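Local coordinates for protein regulator of nonsense transcripts 2 (Homo sapiens, PDB 4CEM) that acts as a factor in nonsense-mediated mRNA decay, the surveillance pathway that degrades transcripts carrying premature stop codons, at residues Asp149-Ala154 / Arg197-Asp202; Glu155-Gly160 / Glu166-Ile171. One frame throughout, in Å; residues are numbered along the deposited sequence.

Interaction 1. Residues Asp149-Ala154 / Arg197-Asp202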
loop_
_atom_site.group_PDB
_atom_site.type_symbol
_atom_site.label_atom_id
_atom_site.label_comp_id
_atom_site.label_asym_id
_atom_site.label_seq_id
_atom_site.Cartn_x
_atom_site.Cartn_y
_atom_site.Cartn_z
ATOM N N ASP A 149 2.251 0.107 -5.675
ATOM C CA ASP A 149 2.065 1.489 -6.109
ATOM C C ASP A 149 1.264 2.279 -5.089
ATOM O O ASP A 149 1.644 3.391 -4.709
ATOM C CB ASP A 149 1.344 1.559 -7.465
ATOM C CG ASP A 149 2.248 1.224 -8.644
ATOM O OD1 ASP A 149 3.411 0.824 -8.423
ATOM O OD2 ASP A 149 1.783 1.366 -9.802
ATOM N N LEU A 150 0.151 1.701 -4.649
ATOM C CA LEU A 150 -0.724 2.385 -3.705
ATOM C C LEU A 150 0.025 2.662 -2.403
ATOM O O LEU A 150 -0.034 3.765 -1.871
ATOM C CB LEU A 150 -1.995 1.580 -3.444
ATOM C CG LEU A 150 -3.117 2.368 -2.760
ATOM C CD1 LEU A 150 -3.702 3.401 -3.708
ATOM C CD2 LEU A 150 -4.208 1.438 -2.248
ATOM N N ARG A 151 0.752 1.673 -1.905
ATOM C CA ARG A 151 1.552 1.883 -0.711
ATOM C C ARG A 151 2.605 2.953 -0.958
ATOM O O ARG A 151 2.851 3.806 -0.098
ATOM C CB ARG A 151 2.235 0.594 -0.275
ATOM C CG ARG A 151 3.236 0.809 0.851
ATOM C CD ARG A 151 4.017 -0.447 1.138
ATOM N NE ARG A 151 5.041 -0.213 2.146
ATOM C CZ ARG A 151 5.896 -1.139 2.570
ATOM N NH1 ARG A 151 5.856 -2.367 2.071
ATOM N NH2 ARG A 151 6.797 -0.836 3.497
ATOM N N PHE A 152 3.229 2.887 -2.132
ATOM C CA PHE A 152 4.306 3.801 -2.493
ATOM C C PHE A 152 3.784 5.244 -2.505
ATOM O O PHE A 152 4.313 6.087 -1.787
ATOM C CB PHE A 152 4.894 3.399 -3.847
ATOM C CG PHE A 152 6.238 4.032 -4.182
ATOM C CD1 PHE A 152 6.850 4.979 -3.364
ATOM C CD2 PHE A 152 6.891 3.661 -5.355
ATOM C CE1 PHE A 152 8.066 5.537 -3.714
ATOM C CE2 PHE A 152 8.106 4.221 -5.705
ATOM C CZ PHE A 152 8.693 5.157 -4.882
ATOM N N ILE A 153 2.731 5.530 -3.274
ATOM C CA ILE A 153 2.199 6.906 -3.310
ATOM C C ILE A 153 1.691 7.363 -1.937
ATOM O O ILE A 153 1.767 8.565 -1.609
ATOM C CB ILE A 153 1.116 7.134 -4.398
ATOM C CG1 ILE A 153 -0.148 6.332 -4.110
ATOM C CG2 ILE A 153 1.661 6.807 -5.788
ATOM C CD1 ILE A 153 -1.256 6.610 -5.100
ATOM N N ALA A 154 1.201 6.405 -1.140
ATOM C CA ALA A 154 0.863 6.651 0.274
ATOM C C ALA A 154 2.068 7.174 1.064
ATOM O O ALA A 154 1.990 8.250 1.644
ATOM C CB ALA A 154 0.315 5.394 0.924
ATOM N N ARG A 197 -2.745 -2.129 6.261
ATOM C CA ARG A 197 -1.624 -2.596 7.066
ATOM C C ARG A 197 -0.497 -1.558 7.170
ATOM O O ARG A 197 -0.049 -1.240 8.263
ATOM C CB ARG A 197 -1.093 -3.924 6.499
ATOM C CG ARG A 197 0.289 -4.334 7.002
ATOM C CD ARG A 197 0.538 -5.835 6.902
ATOM N NE ARG A 197 -0.470 -6.593 7.652
ATOM C CZ ARG A 197 -1.440 -7.348 7.124
ATOM N NH1 ARG A 197 -1.566 -7.509 5.804
ATOM N NH2 ARG A 197 -2.295 -7.965 7.936
ATOM N N HIS A 198 -0.062 -1.022 6.034
ATOM C CA HIS A 198 1.127 -0.171 5.987
ATOM C C HIS A 198 0.865 1.271 6.278
ATOM O O HIS A 198 1.635 1.881 7.005
ATOM C CB HIS A 198 1.836 -0.316 4.644
ATOM C CG HIS A 198 2.524 -1.654 4.470
ATOM N ND1 HIS A 198 3.741 -1.911 4.987
ATOM C CD2 HIS A 198 2.109 -2.828 3.834
ATOM C CE1 HIS A 198 4.093 -3.178 4.692
ATOM N NE2 HIS A 198 3.093 -3.737 3.986
ATOM N N CYS A 199 -0.215 1.830 5.731
ATOM C CA CYS A 199 -0.437 3.287 5.747
ATOM C C CYS A 199 -1.753 3.756 6.381
ATOM O O CYS A 199 -1.961 4.964 6.560
ATOM C CB CYS A 199 -0.351 3.822 4.315
ATOM S SG CYS A 199 1.147 3.295 3.440
ATOM N N GLY A 200 -2.635 2.811 6.713
ATOM C CA GLY A 200 -3.947 3.133 7.266
ATOM C C GLY A 200 -3.915 3.926 8.563
ATOM O O GLY A 200 -4.853 4.672 8.866
ATOM N N ASP A 201 -2.855 3.764 9.342
ATOM C CA ASP A 201 -2.725 4.520 10.578
ATOM C C ASP A 201 -2.741 6.015 10.268
ATOM O O ASP A 201 -3.584 6.743 10.773
ATOM C CB ASP A 201 -1.479 4.106 11.403
ATOM C CG ASP A 201 -0.211 3.867 10.544
ATOM O OD1 ASP A 201 -0.153 4.278 9.353
ATOM O OD2 ASP A 201 0.741 3.256 11.087
ATOM N N ASP A 202 -1.847 6.449 9.393
ATOM C CA ASP A 202 -1.685 7.867 9.093
ATOM C C ASP A 202 -2.652 8.400 8.035
ATOM O O ASP A 202 -3.107 9.540 8.148
ATOM C CB ASP A 202 -0.245 8.151 8.678
ATOM C CG ASP A 202 0.699 8.195 9.861
ATOM O OD1 ASP A 202 0.369 8.863 10.855
ATOM O OD2 ASP A 202 1.780 7.578 9.798
#
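ND1 of H198 lies over the centre of the R151 guanidinium, 3.3 Å from R151 CZ, and the two flat groups stack with their planes 15° apart. This is a worked example of helix-on-helix packing in a MIF4G domain, an all-helical fold of the HEAT-like kind: the segments 149-154 and 197-202 run the same general way, their axes crossing at 34° and 9.6 Å apart. No hydrogen bond spans the gap, and the arginine-histidine stack carries its polar part. R151 can reach across the imidazole because its chain is extended from CG to NE, with CG swung opposite the backbone N (chi1 172°). CD of R151 then forms a CH-pi contact 4.0 Å from the ring centroid of H198, while R151 NH1 stands over the same face nearer the rim, 3.3 Å from H198 CE1. CG of R197, from the same helix as H198, approaches the opposite face. A guanidinium laid on imidazole would probably favour the neutral form of the histidine.

Beyond the stack, the second helix is tied to the N-terminal helix 6-33. R25 bonds to the carbonyl oxygen of H198 and makes salt bridges with D201 and D202, and R21 makes one with D201. D202 N lacks a bond to the preceding turn and donates instead to D201 OD1 at 2.8 Å. One residue further along the second helix from H198 the contact becomes apolar and buried: C199 points its sulfur at the small residue facing it, SG lying 3.4 Å from CB of A154.

Interaction 2. Residues Glu155-Gly160 / Glu166-Ile171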
loop_
_atom_site.group_PDB
_atom_site.type_symbol
_atom_site.label_atom_id
_atom_site.label_comp_id
_atom_site.label_asym_id
_atom_site.label_seq_id
_atom_site.Cartn_x
_atom_site.Cartn_y
_atom_site.Cartn_z
ATOM N N GLU A 155 3.183 6.442 1.068
ATOM C CA GLU A 155 4.377 6.916 1.781
ATOM C C GLU A 155 4.826 8.268 1.268
ATOM O O GLU A 155 5.103 9.175 2.059
ATOM C CB GLU A 155 5.558 5.944 1.670
ATOM C CG GLU A 155 5.530 4.783 2.647
ATOM C CD GLU A 155 5.475 5.200 4.107
ATOM O OE1 GLU A 155 6.005 6.263 4.484
ATOM O OE2 GLU A 155 4.898 4.440 4.887
ATOM N N LEU A 156 4.900 8.403 -0.057
ATOM C CA LEU A 156 5.366 9.647 -0.664
ATOM C C LEU A 156 4.548 10.848 -0.190
ATOM O O LEU A 156 5.062 11.967 -0.113
ATOM C CB LEU A 156 5.329 9.561 -2.193
ATOM C CG LEU A 156 6.407 8.696 -2.847
ATOM C CD1 LEU A 156 6.064 8.472 -4.307
ATOM C CD2 LEU A 156 7.764 9.354 -2.696
ATOM N N THR A 157 3.276 10.621 0.119
ATOM C CA THR A 157 2.457 11.670 0.695
ATOM C C THR A 157 2.816 11.841 2.179
ATOM O O THR A 157 3.158 12.933 2.617
ATOM C CB THR A 157 0.954 11.376 0.504
ATOM O OG1 THR A 157 0.710 10.979 -0.855
ATOM C CG2 THR A 157 0.115 12.599 0.838
ATOM N N ILE A 158 2.787 10.754 2.941
ATOM C CA ILE A 158 3.057 10.820 4.386
ATOM C C ILE A 158 4.387 11.495 4.664
ATOM O O ILE A 158 4.520 12.292 5.594
ATOM C CB ILE A 158 3.117 9.429 5.033
ATOM C CG1 ILE A 158 1.762 8.741 4.962
ATOM C CG2 ILE A 158 3.542 9.557 6.487
ATOM C CD1 ILE A 158 1.818 7.283 5.321
ATOM N N VAL A 159 5.356 11.177 3.825
ATOM C CA VAL A 159 6.725 11.665 3.960
ATOM C C VAL A 159 6.899 13.086 3.398
ATOM O O VAL A 159 7.989 13.641 3.431
ATOM C CB VAL A 159 7.668 10.619 3.306
ATOM C CG1 VAL A 159 8.721 11.244 2.400
ATOM C CG2 VAL A 159 8.241 9.704 4.379
ATOM N N GLY A 160 5.821 13.682 2.888
ATOM C CA GLY A 160 5.825 15.094 2.497
ATOM C C GLY A 160 6.475 15.459 1.165
ATOM O O GLY A 160 6.667 16.641 0.878
ATOM N N GLU A 166 -2.196 17.216 -3.129
ATOM C CA GLU A 166 -1.749 16.426 -4.274
ATOM C C GLU A 166 -1.843 14.933 -3.986
ATOM O O GLU A 166 -2.532 14.200 -4.697
ATOM C CB GLU A 166 -0.293 16.763 -4.614
ATOM C CG GLU A 166 -0.027 18.195 -5.079
ATOM C CD GLU A 166 1.448 18.595 -4.965
ATOM O OE1 GLU A 166 2.204 17.945 -4.195
ATOM O OE2 GLU A 166 1.851 19.577 -5.642
ATOM N N GLY A 167 -1.157 14.496 -2.931
ATOM C CA GLY A 167 -1.044 13.081 -2.591
ATOM C C GLY A 167 -2.315 12.429 -2.062
ATOM O O GLY A 167 -2.658 11.311 -2.466
ATOM N N LEU A 168 -3.015 13.100 -1.150
ATOM C CA LEU A 168 -4.258 12.533 -0.612
ATOM C C LEU A 168 -5.262 12.371 -1.744
ATOM O O LEU A 168 -5.870 11.309 -1.908
ATOM C CB LEU A 168 -4.861 13.402 0.501
ATOM C CG LEU A 168 -4.070 13.511 1.811
ATOM C CD1 LEU A 168 -4.723 14.536 2.728
ATOM C CD2 LEU A 168 -3.947 12.159 2.493
ATOM N N SER A 169 -5.410 13.433 -2.527
ATOM C CA SER A 169 -6.283 13.437 -3.693
ATOM C C SER A 169 -5.954 12.282 -4.631
ATOM O O SER A 169 -6.842 11.557 -5.056
ATOM C CB SER A 169 -6.159 14.772 -4.428
ATOM O OG SER A 169 -6.740 14.695 -5.709
ATOM N N LEU A 170 -4.675 12.098 -4.932
ATOM C CA LEU A 170 -4.260 11.006 -5.803
ATOM C C LEU A 170 -4.604 9.628 -5.229
ATOM O O LEU A 170 -5.058 8.757 -5.962
ATOM C CB LEU A 170 -2.767 11.093 -6.077
ATOM C CG LEU A 170 -2.269 10.158 -7.174
ATOM C CD1 LEU A 170 -2.612 10.733 -8.539
ATOM C CD2 LEU A 170 -0.770 9.931 -7.034
ATOM N N ILE A 171 -4.391 9.432 -3.927
ATOM C CA ILE A 171 -4.724 8.157 -3.273
ATOM C C ILE A 171 -6.237 7.934 -3.253
ATOM O O ILE A 171 -6.714 6.845 -3.560
ATOM C CB ILE A 171 -4.197 8.085 -1.819
ATOM C CG1 ILE A 171 -2.674 8.163 -1.764
ATOM C CG2 ILE A 171 -4.622 6.787 -1.142
ATOM C CD1 ILE A 171 -2.164 8.601 -0.409
#
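T157 directs both branches of its side chain at the backbone of G167. OG1 comes within 3.2 Å of G167 CA, and CG2 lies 3.7 Å from that same CA. The branches then diverge: OG1 faces the end of I171, whose CD1 is 3.8 Å away, whereas the methyl CG2 leans toward L168, 3.7 Å from its N and 4.4 Å from its CG. With OG1 set beside the backbone N (chi1 -47°), the hydroxyl also turns back along its own helix and donates to the carbonyl oxygen of I153. The two helices form a helical hairpin, the building unit of HEAT-like folds such as MIF4G: helix 143-158 ends in a Schellman motif at G160, and after a short turn helix 164-181 runs back along it. Where the CA atoms of T157 and G167 come to 5.0 Å, a side chain on G167 would point straight at OG1. Replacing T157 with an alanine would probably open a gap against G167 CA and leave the I153 carbonyl without its hydroxyl partner. F162, in the turn, also packs on T157, while F195 and I203 of helix 189-204 meet I171.

Overall arrangement
The N-terminal helix 6-33 supplies R25, whose salt bridge to E155 ties it to segment 155-160 as well as to segment 197-202. Further along, helix 143-158 gives first 149-154 to interaction 1 and then 155-160 to interaction 2. Interaction 2 closes first, over the short turn into helix 164-181; interaction 1 closes only when helix 189-204 arrives, its longer loop enclosing the whole of interaction 2. The loops therefore nest without crossing, and helix 143-158 is tied to both following helices. Where the contacts meet, CD1 of I171 packs 3.7 Å from CA of A154, and CD1 of I158 lies 4.0 Å from CB of D202.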